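Local coordinates for protein dITP/XTP pyrophosphatase (Coxiella burnetii, PDB 3TQU) that probably hydrolyses non-canonical purine nucleoside triphosphates such as XTP, dITP and ITP to monophosphates and diphosphate, keeping them out of DNA and RNA, at residues 77-82 and 107-112; 115-120 and 145-150. All blocks are in the same frame, centred on the assembly; numbering follows the deposited sequence.

Contact 1. Residues 77-82 and 107-112; sequences IAALNS and EALEAA
Ala-108 presents its methyl group to the forked end of Leu-80, with CB 3.7 Å from Leu-80 CD1 and 4.1 Å from Leu-80 CD2. The second of these branches also runs past the backbone carbonyl of Ala-108, so the leucine lies against main chain as well as side chain. Tyr-91, from the intervening loop, touches both residues. Leu-109 comes next and works differently. Its side chain starts off along the flank of the contact, yet its end comes nearer, and CD2 does the touching. Leu-109 CD2 sits 3.7 Å from Ala-79 CB and 4.0 Å from Ile-77 CG2. In the isoleucine, with chi1 at -59°, CG1 lies beside the backbone N and CG2 stands anti to it, facing the helix; the two larger side chains meet at a slant.

The pairing illustrates how a strand end can be turned against a helix with apolar groups alone: no hydrogen bond passes between the segments. Strand 68-77 of the mixed HAM1 sheet ends at Ile-77 and passes into a short 3-10 turn, against which the C-terminal end of helix 98-112 packs. Within the turn, Ile-77 O accepts from two backbone donors, Leu-80 N at 2.9 Å and Ser-82 N at 3.0 Å. The side chain of Ile-77 is also about 7 Å from that of Tyr-159, a residue predicted to bind substrate.

One helical turn beyond Ala-108, Ala-112 offers another methyl to the same leucine, its CB lying 4.1 Å from Leu-80 CD2. The fork of Leu-80 therefore reaches two alanines one helical turn apart. Farther round the turn, Asn-81 OD1 is hydrogen-bonded to Asn-130 ND2 of the second subunit, at the dimer interface.

Contact 2. Residues 115-120 and 145-150; sequences SDRSAS and GEIARE
Arg-117 folds its side chain back over the main chain of Ile-147, and CB packs beside that residue's N and O. Bends at chi2 (-81°) and chi3 (-65°) carry CD past that oxygen and bring Arg-117 NE to 3.0 Å from Ile-147 O. From the same face, Arg-117 NH2 adds a second bond, 3.2 Å, to Ile-147 O. Arg-117 NH2 bonds weakly, at 2.7 Å, to Ala-148 O; both oxygens lie near the guanidinium plane at its edge, and the two bonds to Ile-147 O limit its rotation. Over one face stacks the guanidinium of Arg-149, planes 16° apart, NH1 near NH1, and the carbonyls probably ease the meeting of like charges.

The backbones run as an antiparallel ladder: Arg-117 O accepts Ile-147 N at 2.9 Å, and Ala-119 and Gly-145 form a hydrogen-bonded pair. Ala-119 CB packs 3.5 Å from Ile-147 CD1. Asp-116 OD1 takes the N-H of Ser-118 in an Asx turn. At these open ends of hairpin 118-128/137-147, Ser-120 pairs with Thr-76 of strand 68-77 and Ser-118 with Ala-78 just past it; on the other side Glu-146 bonds Tyr-164 of strand 163-165, while Leu-109 of helix 98-112 packs on Arg-117 and Ile-147.

Overall arrangement
From the N terminus, the chain first reaches this region at the end of strand 68-77. It then makes a wide loop and returns through helix 98-112, whose last turns close that loop in contact 1. A short connection leads to strand 118-128, and the hairpin formed with 137-147 brings the chain back to close contact 2. The two closures follow in series, neither enclosing the other. They meet side by side, with centres about 9 Å apart: Ala-78 N probably bonds to Ser-118 O, while Ala-79 CB packs on Asp-116 O. Together they tie helix 98-112 to the ends of three neighbouring strands in the central sheet.

Contact 1. Residues 77-82 and 107-112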
ATOM      1  N   ILE A  77      -9.209   6.645 -15.377  1.00 18.12           N
ATOM      2  CA  ILE A  77     -10.410   6.561 -16.199  1.00 17.57           C
ATOM      3  C   ILE A  77     -10.577   5.171 -16.805  1.00 16.54           C
ATOM      4  O   ILE A  77      -9.721   4.695 -17.547  1.00 17.91           O
ATOM      5  CB  ILE A  77     -10.406   7.641 -17.292  1.00 15.71           C
ATOM      6  CG1 ILE A  77     -10.336   9.028 -16.643  1.00 14.89           C
ATOM      7  CG2 ILE A  77     -11.640   7.519 -18.162  1.00 16.67           C
ATOM      8  CD1 ILE A  77     -10.206  10.181 -17.629  1.00 15.22           C
ATOM      9  N   ALA A  78     -11.696   4.532 -16.476  1.00 18.20           N
ATOM     10  CA  ALA A  78     -11.946   3.149 -16.867  1.00 21.47           C
ATOM     11  C   ALA A  78     -11.747   2.911 -18.361  1.00 23.74           C
ATOM     12  O   ALA A  78     -11.044   1.984 -18.759  1.00 21.42           O
ATOM     13  CB  ALA A  78     -13.342   2.715 -16.429  1.00 20.77           C
ATOM     14  N   ALA A  79     -12.362   3.753 -19.184  1.00 25.90           N
ATOM     15  CA  ALA A  79     -12.293   3.591 -20.633  1.00 27.68           C
ATOM     16  C   ALA A  79     -10.881   3.792 -21.175  1.00 25.09           C
ATOM     17  O   ALA A  79     -10.584   3.398 -22.300  1.00 25.39           O
ATOM     18  CB  ALA A  79     -13.263   4.536 -21.323  1.00 28.08           C
ATOM     19  N   LEU A  80     -10.016   4.408 -20.375  1.00 21.49           N
ATOM     20  CA  LEU A  80      -8.640   4.661 -20.794  1.00 18.94           C
ATOM     21  C   LEU A  80      -7.643   3.776 -20.051  1.00 21.40           C
ATOM     22  O   LEU A  80      -6.485   4.152 -19.870  1.00 20.11           O
ATOM     23  CB  LEU A  80      -8.277   6.133 -20.598  1.00 20.35           C
ATOM     24  CG  LEU A  80      -9.156   7.144 -21.333  1.00 22.36           C
ATOM     25  CD1 LEU A  80      -8.651   8.562 -21.098  1.00 23.09           C
ATOM     26  CD2 LEU A  80      -9.206   6.825 -22.820  1.00 24.46           C
ATOM     27  N   ASN A  81      -8.098   2.602 -19.624  1.00 22.96           N
ATOM     28  CA  ASN A  81      -7.239   1.652 -18.924  1.00 22.15           C
ATOM     29  C   ASN A  81      -6.534   2.292 -17.731  1.00 20.53           C
ATOM     30  O   ASN A  81      -5.356   2.038 -17.485  1.00 22.41           O
ATOM     31  CB  ASN A  81      -6.214   1.038 -19.884  1.00 24.13           C
ATOM     32  CG  ASN A  81      -5.521  -0.184 -19.302  1.00 24.40           C
ATOM     33  OD1 ASN A  81      -6.091  -0.902 -18.480  1.00 23.38           O
ATOM     34  ND2 ASN A  81      -4.283  -0.425 -19.725  1.00 24.42           N
ATOM     35  N   SER A  82      -7.272   3.131 -17.007  1.00 20.23           N
ATOM     36  CA  SER A  82      -6.797   3.785 -15.784  1.00 18.00           C
ATOM     37  C   SER A  82      -5.885   4.993 -16.002  1.00 17.50           C
ATOM     38  O   SER A  82      -5.421   5.605 -15.043  1.00 14.76           O
ATOM     39  CB  SER A  82      -6.151   2.777 -14.826  1.00 17.35           C
ATOM     40  OG  SER A  82      -7.140   1.992 -14.179  1.00 15.77           O
ATOM     41  N   GLU A 107     -10.637  14.681 -25.234  1.00 29.82           N
ATOM     42  CA  GLU A 107     -10.338  14.163 -26.568  1.00 30.78           C
ATOM     43  C   GLU A 107     -10.112  12.655 -26.538  1.00 29.96           C
ATOM     44  O   GLU A 107     -10.588  11.929 -27.415  1.00 29.43           O
ATOM     45  CB  GLU A 107      -9.105  14.855 -27.158  1.00 34.27           C
ATOM     46  CG  GLU A 107      -9.302  16.324 -27.486  1.00 38.29           C
ATOM     47  CD  GLU A 107      -8.047  16.969 -28.043  1.00 45.88           C
ATOM     48  OE1 GLU A 107      -7.007  16.279 -28.124  1.00 48.05           O
ATOM     49  OE2 GLU A 107      -8.101  18.164 -28.403  1.00 48.19           O
ATOM     50  N   ALA A 108      -9.377  12.193 -25.531  1.00 27.91           N
ATOM     51  CA  ALA A 108      -9.070  10.775 -25.379  1.00 27.10           C
ATOM     52  C   ALA A 108     -10.335   9.937 -25.237  1.00 27.13           C
ATOM     53  O   ALA A 108     -10.468   8.889 -25.866  1.00 28.05           O
ATOM     54  CB  ALA A 108      -8.147  10.556 -24.186  1.00 24.86           C
ATOM     55  N   LEU A 109     -11.262  10.396 -24.403  1.00 26.65           N
ATOM     56  CA  LEU A 109     -12.539   9.710 -24.245  1.00 29.41           C
ATOM     57  C   LEU A 109     -13.340   9.761 -25.542  1.00 34.24           C
ATOM     58  O   LEU A 109     -13.902   8.756 -25.979  1.00 35.09           O
ATOM     59  CB  LEU A 109     -13.342  10.315 -23.091  1.00 28.14           C
ATOM     60  CG  LEU A 109     -13.017   9.752 -21.708  1.00 26.34           C
ATOM     61  CD1 LEU A 109     -13.798  10.481 -20.627  1.00 26.48           C
ATOM     62  CD2 LEU A 109     -13.313   8.259 -21.672  1.00 26.89           C
ATOM     63  N   GLU A 110     -13.383  10.940 -26.154  1.00 34.70           N
ATOM     64  CA  GLU A 110     -14.034  11.111 -27.445  1.00 39.79           C
ATOM     65  C   GLU A 110     -13.534  10.082 -28.454  1.00 40.71           C
ATOM     66  O   GLU A 110     -14.321   9.482 -29.185  1.00 43.98           O
ATOM     67  CB  GLU A 110     -13.776  12.520 -27.977  1.00 45.29           C
ATOM     68  CG  GLU A 110     -13.861  12.634 -29.489  1.00 50.85           C
ATOM     69  CD  GLU A 110     -12.995  13.752 -30.033  1.00 55.78           C
ATOM     70  OE1 GLU A 110     -13.437  14.920 -29.995  1.00 56.25           O
ATOM     71  OE2 GLU A 110     -11.869  13.463 -30.492  1.00 57.99           O
ATOM     72  N   ALA A 111     -12.219   9.885 -28.484  1.00 39.12           N
ATOM     73  CA  ALA A 111     -11.592   8.990 -29.451  1.00 42.01           C
ATOM     74  C   ALA A 111     -11.822   7.524 -29.101  1.00 43.43           C
ATOM     75  O   ALA A 111     -11.988   6.684 -29.984  1.00 43.89           O
ATOM     76  CB  ALA A 111     -10.101   9.287 -29.559  1.00 41.23           C
ATOM     77  N   ALA A 112     -11.825   7.220 -27.807  1.00 43.69           N
ATOM     78  CA  ALA A 112     -12.074   5.859 -27.353  1.00 46.12           C
ATOM     79  C   ALA A 112     -13.518   5.465 -27.637  1.00 50.69           C
ATOM     80  O   ALA A 112     -13.866   4.285 -27.615  1.00 49.73           O
ATOM     81  CB  ALA A 112     -11.772   5.732 -25.869  1.00 42.89           C
TER

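Contact 2. Residues 115-120 and 145-150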
ATOM      1  N   SER A 115     -18.796   4.221 -24.189  1.00 55.89           N
ATOM      2  CA  SER A 115     -19.908   4.756 -23.408  1.00 53.80           C
ATOM      3  C   SER A 115     -19.588   4.905 -21.921  1.00 47.53           C
ATOM      4  O   SER A 115     -20.238   5.676 -21.215  1.00 46.94           O
ATOM      5  CB  SER A 115     -21.150   3.881 -23.587  1.00 55.80           C
ATOM      6  OG  SER A 115     -20.894   2.546 -23.184  1.00 57.49           O
ATOM      7  N   ASP A 116     -18.591   4.164 -21.450  1.00 41.83           N
ATOM      8  CA  ASP A 116     -18.221   4.197 -20.039  1.00 36.99           C
ATOM      9  C   ASP A 116     -17.395   5.437 -19.709  1.00 30.14           C
ATOM     10  O   ASP A 116     -16.251   5.562 -20.141  1.00 26.02           O
ATOM     11  CB  ASP A 116     -17.445   2.935 -19.658  1.00 38.39           C
ATOM     12  CG  ASP A 116     -17.315   2.768 -18.158  1.00 41.08           C
ATOM     13  OD1 ASP A 116     -17.679   3.710 -17.428  1.00 40.88           O
ATOM     14  OD2 ASP A 116     -16.851   1.699 -17.711  1.00 43.93           O
ATOM     15  N   ARG A 117     -17.981   6.348 -18.938  1.00 27.04           N
ATOM     16  CA  ARG A 117     -17.295   7.568 -18.525  1.00 24.49           C
ATOM     17  C   ARG A 117     -16.787   7.435 -17.093  1.00 19.85           C
ATOM     18  O   ARG A 117     -16.376   8.420 -16.479  1.00 17.08           O
ATOM     19  CB  ARG A 117     -18.240   8.771 -18.616  1.00 26.11           C
ATOM     20  CG  ARG A 117     -19.007   8.891 -19.928  1.00 30.20           C
ATOM     21  CD  ARG A 117     -18.173   9.531 -21.027  1.00 30.06           C
ATOM     22  NE  ARG A 117     -17.834  10.921 -20.730  1.00 28.86           N
ATOM     23  CZ  ARG A 117     -17.185  11.724 -21.568  1.00 28.84           C
ATOM     24  NH1 ARG A 117     -16.813  11.278 -22.761  1.00 30.73           N
ATOM     25  NH2 ARG A 117     -16.910  12.973 -21.220  1.00 28.49           N
ATOM     26  N   SER A 118     -16.825   6.218 -16.559  1.00 15.57           N
ATOM     27  CA  SER A 118     -16.442   5.980 -15.170  1.00 17.24           C
ATOM     28  C   SER A 118     -15.008   6.408 -14.894  1.00 15.62           C
ATOM     29  O   SER A 118     -14.125   6.212 -15.729  1.00 15.55           O
ATOM     30  CB  SER A 118     -16.622   4.505 -14.802  1.00 22.01           C
ATOM     31  OG  SER A 118     -17.991   4.140 -14.855  1.00 29.31           O
ATOM     32  N   ALA A 119     -14.789   6.988 -13.718  1.00 13.20           N
ATOM     33  CA  ALA A 119     -13.467   7.452 -13.329  1.00 15.04           C
ATOM     34  C   ALA A 119     -13.361   7.512 -11.813  1.00 15.27           C
ATOM     35  O   ALA A 119     -14.368   7.481 -11.111  1.00 14.88           O
ATOM     36  CB  ALA A 119     -13.181   8.817 -13.939  1.00 14.36           C
ATOM     37  N   SER A 120     -12.133   7.590 -11.313  1.00 14.24           N
ATOM     38  CA  SER A 120     -11.901   7.682  -9.881  1.00 14.03           C
ATOM     39  C   SER A 120     -10.684   8.547  -9.600  1.00 13.43           C
ATOM     40  O   SER A 120      -9.707   8.519 -10.354  1.00 13.65           O
ATOM     41  CB  SER A 120     -11.686   6.293  -9.278  1.00 18.00           C
ATOM     42  OG  SER A 120     -12.763   5.430  -9.590  1.00 21.24           O
ATOM     43  N   GLY A 145     -16.466   8.699  -9.562  1.00 14.37           N
ATOM     44  CA  GLY A 145     -17.341   9.613 -10.270  1.00 15.67           C
ATOM     45  C   GLY A 145     -17.392   9.335 -11.758  1.00 16.77           C
ATOM     46  O   GLY A 145     -17.178   8.205 -12.195  1.00 12.77           O
ATOM     47  N   GLU A 146     -17.680  10.372 -12.539  1.00 17.74           N
ATOM     48  CA  GLU A 146     -17.771  10.254 -13.988  1.00 21.98           C
ATOM     49  C   GLU A 146     -17.124  11.465 -14.634  1.00 23.82           C
ATOM     50  O   GLU A 146     -17.108  12.550 -14.051  1.00 23.10           O
ATOM     51  CB  GLU A 146     -19.234  10.174 -14.432  1.00 27.49           C
ATOM     52  CG  GLU A 146     -20.014   9.024 -13.827  1.00 34.00           C
ATOM     53  CD  GLU A 146     -21.481   9.062 -14.203  1.00 40.76           C
ATOM     54  OE1 GLU A 146     -21.886   9.998 -14.927  1.00 43.48           O
ATOM     55  OE2 GLU A 146     -22.229   8.159 -13.775  1.00 43.55           O
ATOM     56  N   ILE A 147     -16.591  11.284 -15.837  1.00 21.54           N
ATOM     57  CA  ILE A 147     -16.013  12.396 -16.581  1.00 20.64           C
ATOM     58  C   ILE A 147     -17.096  13.122 -17.372  1.00 19.11           C
ATOM     59  O   ILE A 147     -17.794  12.518 -18.188  1.00 20.99           O
ATOM     60  CB  ILE A 147     -14.907  11.926 -17.546  1.00 19.05           C
ATOM     61  CG1 ILE A 147     -13.856  11.112 -16.792  1.00 15.21           C
ATOM     62  CG2 ILE A 147     -14.261  13.119 -18.243  1.00 19.58           C
ATOM     63  CD1 ILE A 147     -13.139  11.897 -15.699  1.00 12.32           C
ATOM     64  N   ALA A 148     -17.237  14.419 -17.126  1.00 15.65           N
ATOM     65  CA  ALA A 148     -18.251  15.213 -17.805  1.00 18.61           C
ATOM     66  C   ALA A 148     -17.875  15.455 -19.263  1.00 20.06           C
ATOM     67  O   ALA A 148     -16.739  15.205 -19.672  1.00 17.28           O
ATOM     68  CB  ALA A 148     -18.466  16.530 -17.078  1.00 18.79           C
ATOM     69  N   ARG A 149     -18.837  15.940 -20.041  1.00 22.40           N
ATOM     70  CA  ARG A 149     -18.629  16.203 -21.458  1.00 27.42           C
ATOM     71  C   ARG A 149     -17.895  17.525 -21.652  1.00 27.83           C
ATOM     72  O   ARG A 149     -17.167  17.706 -22.626  1.00 31.93           O
ATOM     73  CB  ARG A 149     -19.970  16.237 -22.195  1.00 33.30           C
ATOM     74  CG  ARG A 149     -20.814  14.980 -22.029  1.00 38.49           C
ATOM     75  CD  ARG A 149     -20.376  13.876 -22.976  1.00 42.66           C
ATOM     76  NE  ARG A 149     -21.159  12.657 -22.786  1.00 44.42           N
ATOM     77  CZ  ARG A 149     -21.059  11.577 -23.554  1.00 45.98           C
ATOM     78  NH1 ARG A 149     -20.212  11.563 -24.574  1.00 46.88           N
ATOM     79  NH2 ARG A 149     -21.808  10.511 -23.305  1.00 46.28           N
ATOM     80  N   GLU A 150     -18.101  18.450 -20.722  1.00 26.61           N
ATOM     81  CA  GLU A 150     -17.431  19.746 -20.765  1.00 30.44           C
ATOM     82  C   GLU A 150     -17.157  20.252 -19.351  1.00 26.87           C
ATOM     83  O   GLU A 150     -17.860  19.882 -18.411  1.00 26.24           O
ATOM     84  CB  GLU A 150     -18.265  20.765 -21.549  1.00 36.66           C
ATOM     85  CG  GLU A 150     -19.640  21.039 -20.961  1.00 43.33           C
ATOM     86  CD  GLU A 150     -20.415  22.087 -21.743  1.00 50.14           C
ATOM     87  OE1 GLU A 150     -20.849  21.788 -22.878  1.00 53.44           O
ATOM     88  OE2 GLU A 150     -20.587  23.211 -21.226  1.00 50.79           O
TER